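Local coordinates for protein aeromonas extracellular serine protease (Aeromonas sobria, PDB 3WQB) that cleaves peptide bonds that follow paired basic residues, one of them lysine, as a calcium-binding, kexin-like serine protease of the furin subfamily and a probable virulence factor, at residues S96-V100 with T101-D105; Q153-K156 with D157-Y160. The protein carries 1 engineered substitution. All blocks are in the same frame, centred on the assembly; numbering follows the deposited sequence.

Contact 1 of 2, residues S96-V100 with T101-D105; sequences SKNVV and TGSDD
Asn98 shows how a single asparagine can close a surface loop, since its backbone and its amide both reach across to residues 101-105. The backbone bonds come first: Asn98 N donates to Ser103 O at 2.8 Å with an N-H...O angle of 165°, and Gly102 N returns a more bent bond to Asn98 O. Outside this pair the two limbs of the loop run on side by side, with Asp104 CA 3.4 Å from Ser96 O as a CA-H...O contact.

The side-chain bonds fill the turn. With CG anti to its backbone N (chi1 -169°), Asn98 carries its amide across the turn, between Thr101 and Asp105. ND2 donates a hydrogen bond to Asp105 O at 3.0 Å, the acceptor lying close to the amide plane. On the other end, Thr101 N meets OD1 at 3.1 Å from above the carbonyl plane, and Val100 N adds a weak bond to the same oxygen, which also receives Asn145 ND2.

Two ST turns follow one another along the returning limb: Thr101 OG1 accepts from Ser103 N, and Ser103 OG from Asp105 N at 3.0 Å. Packing is slight by comparison, Thr101 OG1 resting 3.2 Å from Asn98 CG.

The chemistry implies a loop shaped by polar groups: the buried Asn98 amide has both ends engaged, and its orientation is consistent with backbone N-H groups facing OD1 and a carbonyl facing ND2.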
loop_
_atom_site.group_PDB
_atom_site.type_symbol
_atom_site.label_atom_id
_atom_site.label_comp_id
_atom_site.label_asym_id
_atom_site.label_seq_id
_atom_site.Cartn_x
_atom_site.Cartn_y
_atom_site.Cartn_z
ATOM N N SER A 96 -8.630 16.433 13.596
ATOM C CA SER A 96 -8.128 16.611 12.231
ATOM C C SER A 96 -7.161 17.783 12.161
ATOM O O SER A 96 -7.272 18.735 12.943
ATOM C CB SER A 96 -9.266 16.887 11.257
ATOM O OG SER A 96 -10.163 15.797 11.148
ATOM N N LYS A 97 -6.232 17.722 11.210
ATOM C CA LYS A 97 -5.298 18.817 10.983
ATOM C C LYS A 97 -5.095 19.078 9.498
ATOM O O LYS A 97 -4.884 18.158 8.691
ATOM C CB LYS A 97 -3.945 18.578 11.668
ATOM C CG LYS A 97 -3.024 19.793 11.608
ATOM C CD LYS A 97 -1.758 19.637 12.426
ATOM C CE LYS A 97 -0.855 20.845 12.218
ATOM N NZ LYS A 97 0.378 20.727 13.041
ATOM N N ASN A 98 -5.173 20.356 9.154
ATOM C CA ASN A 98 -4.751 20.825 7.858
ATOM C C ASN A 98 -3.268 21.151 7.972
ATOM O O ASN A 98 -2.882 22.121 8.635
ATOM C CB ASN A 98 -5.552 22.065 7.471
ATOM C CG ASN A 98 -5.349 22.452 6.034
ATOM O OD1 ASN A 98 -4.230 22.441 5.536
ATOM N ND2 ASN A 98 -6.437 22.805 5.351
ATOM N N VAL A 99 -2.427 20.326 7.363
ATOM C CA VAL A 99 -0.983 20.503 7.523
ATOM C C VAL A 99 -0.432 21.627 6.641
ATOM O O VAL A 99 0.708 22.059 6.823
ATOM C CB VAL A 99 -0.194 19.183 7.311
ATOM C CG1 VAL A 99 -0.674 18.111 8.279
ATOM C CG2 VAL A 99 -0.289 18.697 5.864
ATOM N N VAL A 100 -1.247 22.102 5.701
ATOM C CA VAL A 100 -0.869 23.237 4.859
ATOM C C VAL A 100 -1.096 24.565 5.604
ATOM O O VAL A 100 -0.189 25.395 5.677
ATOM C CB VAL A 100 -1.613 23.213 3.502
ATOM C CG1 VAL A 100 -1.217 24.424 2.649
ATOM C CG2 VAL A 100 -1.320 21.912 2.761
ATOM N N THR A 101 -2.285 24.740 6.183
ATOM C CA THR A 101 -2.661 26.006 6.829
ATOM C C THR A 101 -2.444 25.997 8.347
ATOM O O THR A 101 -2.402 27.058 8.987
ATOM C CB THR A 101 -4.145 26.351 6.572
ATOM O OG1 THR A 101 -4.981 25.363 7.184
ATOM C CG2 THR A 101 -4.450 26.412 5.076
ATOM N N GLY A 102 -2.327 24.805 8.928
ATOM C CA GLY A 102 -2.233 24.661 10.375
ATOM C C GLY A 102 -3.568 24.581 11.093
ATOM O O GLY A 102 -3.607 24.399 12.307
ATOM N N SER A 103 -4.668 24.729 10.358
ATOM C CA SER A 103 -5.996 24.743 10.970
ATOM C C SER A 103 -6.435 23.334 11.354
ATOM O O SER A 103 -5.740 22.352 11.059
ATOM C CB SER A 103 -7.019 25.348 10.018
ATOM O OG SER A 103 -7.433 24.373 9.075
ATOM N N ASP A 104 -7.582 23.248 12.020
ATOM C CA ASP A 104 -8.180 21.956 12.354
ATOM C C ASP A 104 -9.169 21.490 11.283
ATOM O O ASP A 104 -9.904 20.521 11.484
ATOM C CB ASP A 104 -8.821 21.975 13.752
ATOM C CG ASP A 104 -10.102 22.781 13.824
ATOM O OD1 ASP A 104 -10.517 23.391 12.817
ATOM O OD2 ASP A 104 -10.697 22.812 14.925
ATOM N N ASP A 105 -9.163 22.172 10.142
ATOM C CA ASP A 105 -10.124 21.883 9.084
ATOM C C ASP A 105 -9.406 21.471 7.801
ATOM O O ASP A 105 -8.864 22.318 7.099
ATOM C CB ASP A 105 -11.043 23.094 8.853
ATOM C CG ASP A 105 -12.166 22.804 7.866
ATOM O OD1 ASP A 105 -12.089 21.786 7.158
ATOM O OD2 ASP A 105 -13.139 23.588 7.795
#

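Contact 2 of 2, residues Q153-K156 with D157-Y160; sequences QLQK and DWLY
Asp157 and Trp158 reach back to Leu154 and Gln153, the residues that lead into helix 155-164 of the subtilisin-like domain. This is the first turn of an alpha-helix, with Leu154 at the N-cap position. Asp157 makes a weak backbone bond from its N to Leu154 O, while its carboxylate lies alongside the Leu154 side chain, OD2 being 3.8 Å from Leu154 CB. A water between them accepts from Leu154 N and donates to Asp157 OD2 at 2.7 Å, so the acid reaches a backbone N-H at the helix start through a bridge. The carboxylate also sits near the N-terminal end of the helix, whose dipole would be expected to favour its negative charge.

Trp158 follows with the first full helical bond, its N to Leu154 O at 3.0 Å. CG lies anti to the carbonyl carbon (chi1 -70°), which carries the indole back beside Gln153. There NE1 makes a weak bond to Gln153 O, bent to 120°, and a water links NE1 to Gln153 OE1. The Gln153 amide and the indole have planes 84° apart, with OE1 at the ring's edge, in its plane, 3.6 Å from Trp158 CZ2; OE1 is also hydrogen-bonded to the backbone of a different protein bound in the assembly. Tyr178 meets the indole as well.

Leu159 N continues the helix with a nearly straight bond to Gln155 O at 3.0 Å, and its side chain packs on helix 191-205 at Leu196 and Leu199. Tyr160 N donates to Lys156 O in the same i to i+4 pattern. Its ring leads away, while Tyr160 CB rests 3.5 Å from Lys156 O.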
loop_
_atom_site.group_PDB
_atom_site.type_symbol
_atom_site.label_atom_id
_atom_site.label_comp_id
_atom_site.label_asym_id
_atom_site.label_seq_id
_atom_site.Cartn_x
_atom_site.Cartn_y
_atom_site.Cartn_z
ATOM N N GLN A 153 4.734 16.981 2.304
ATOM C CA GLN A 153 4.842 15.638 2.879
ATOM C C GLN A 153 6.019 15.552 3.857
ATOM O O GLN A 153 6.894 14.677 3.758
ATOM C CB GLN A 153 4.890 14.567 1.784
ATOM C CG GLN A 153 3.689 14.622 0.852
ATOM C CD GLN A 153 3.677 13.517 -0.190
ATOM O OE1 GLN A 153 4.437 12.544 -0.108
ATOM N NE2 GLN A 153 2.801 13.655 -1.175
ATOM N N LEU A 154 6.009 16.473 4.813
ATOM C CA LEU A 154 7.048 16.575 5.824
ATOM C C LEU A 154 6.956 15.460 6.846
ATOM O O LEU A 154 5.862 15.040 7.239
ATOM C CB LEU A 154 6.948 17.922 6.543
ATOM C CG LEU A 154 7.126 19.161 5.661
ATOM C CD1 LEU A 154 6.899 20.419 6.465
ATOM C CD2 LEU A 154 8.504 19.172 5.022
ATOM N N GLN A 155 8.124 14.992 7.269
ATOM C CA GLN A 155 8.201 13.983 8.321
ATOM C C GLN A 155 7.370 14.352 9.555
ATOM O O GLN A 155 6.663 13.506 10.100
ATOM C CB GLN A 155 9.655 13.707 8.722
ATOM C CG GLN A 155 9.823 12.454 9.607
ATOM C CD GLN A 155 9.657 11.155 8.849
ATOM O OE1 GLN A 155 9.465 11.156 7.635
ATOM N NE2 GLN A 155 9.765 10.030 9.556
ATOM N N LYS A 156 7.424 15.611 9.981
ATOM C CA LYS A 156 6.679 16.021 11.173
ATOM C C LYS A 156 5.176 15.803 10.975
ATOM O O LYS A 156 4.460 15.461 11.907
ATOM C CB LYS A 156 6.987 17.477 11.540
ATOM C CG LYS A 156 6.436 18.520 10.597
ATOM C CD LYS A 156 6.562 19.922 11.209
ATOM C CE LYS A 156 6.097 20.989 10.233
ATOM N NZ LYS A 156 6.396 22.366 10.718
ATOM N N ASP A 157 4.713 15.986 9.740
ATOM C CA ASP A 157 3.296 15.819 9.422
ATOM C C ASP A 157 2.899 14.343 9.284
ATOM O O ASP A 157 1.800 13.957 9.710
ATOM C CB ASP A 157 2.929 16.627 8.182
ATOM C CG ASP A 157 3.076 18.122 8.408
ATOM O OD1 ASP A 157 2.864 18.574 9.559
ATOM O OD2 ASP A 157 3.377 18.832 7.435
ATOM N N TRP A 158 3.787 13.516 8.721
ATOM C CA TRP A 158 3.537 12.065 8.717
ATOM C C TRP A 158 3.392 11.544 10.153
ATOM O O TRP A 158 2.449 10.830 10.462
ATOM C CB TRP A 158 4.636 11.283 7.984
ATOM C CG TRP A 158 4.669 11.480 6.496
ATOM C CD1 TRP A 158 5.687 12.032 5.768
ATOM C CD2 TRP A 158 3.656 11.112 5.549
ATOM N NE1 TRP A 158 5.376 12.023 4.425
ATOM C CE2 TRP A 158 4.130 11.479 4.265
ATOM C CE3 TRP A 158 2.390 10.511 5.656
ATOM C CZ2 TRP A 158 3.385 11.269 3.101
ATOM C CZ3 TRP A 158 1.645 10.314 4.496
ATOM C CH2 TRP A 158 2.148 10.684 3.234
ATOM N N LEU A 159 4.327 11.914 11.022
ATOM C CA LEU A 159 4.254 11.556 12.434
ATOM C C LEU A 159 2.935 12.011 13.061
ATOM O O LEU A 159 2.264 11.236 13.752
ATOM C CB LEU A 159 5.434 12.183 13.182
ATOM C CG LEU A 159 6.808 11.580 12.886
ATOM C CD1 LEU A 159 7.872 12.429 13.538
ATOM C CD2 LEU A 159 6.893 10.130 13.370
ATOM N N TYR A 160 2.552 13.264 12.799
ATOM C CA TYR A 160 1.354 13.834 13.382
ATOM C C TYR A 160 0.104 13.021 13.030
ATOM O O TYR A 160 -0.780 12.807 13.871
ATOM C CB TYR A 160 1.178 15.308 12.973
ATOM C CG TYR A 160 0.197 16.034 13.867
ATOM C CD1 TYR A 160 -1.184 15.971 13.634
ATOM C CD2 TYR A 160 0.646 16.754 14.974
ATOM C CE1 TYR A 160 -2.085 16.605 14.476
ATOM C CE2 TYR A 160 -0.243 17.390 15.806
ATOM C CZ TYR A 160 -1.607 17.313 15.564
ATOM O OH TYR A 160 -2.492 17.938 16.401
HETATM O O HOH W 1 6.633 11.858 1.459
HETATM O O HOH W 2 3.480 17.935 4.941
#

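From the N terminus, the chain leaves strand 73-77 and folds back on itself in contact 1, closing a loop before helix 115-124. It then passes through strand 140-144 and reaches contact 2, which closes no long loop but starts helix 155-164. The two are thus in series, neither nested nor crossed, yet their centres lie about 12 Å apart and they touch. Val99 CB packs 3.6 Å from Asp157 OD2, and Lys97 lies against the Tyr160 ring in a cation-pi contact. Through Lys97 and Gly143 the surface loop also bonds to edge strand 140-144, so loop, parallel sheet and helix are joined within the subtilase domain.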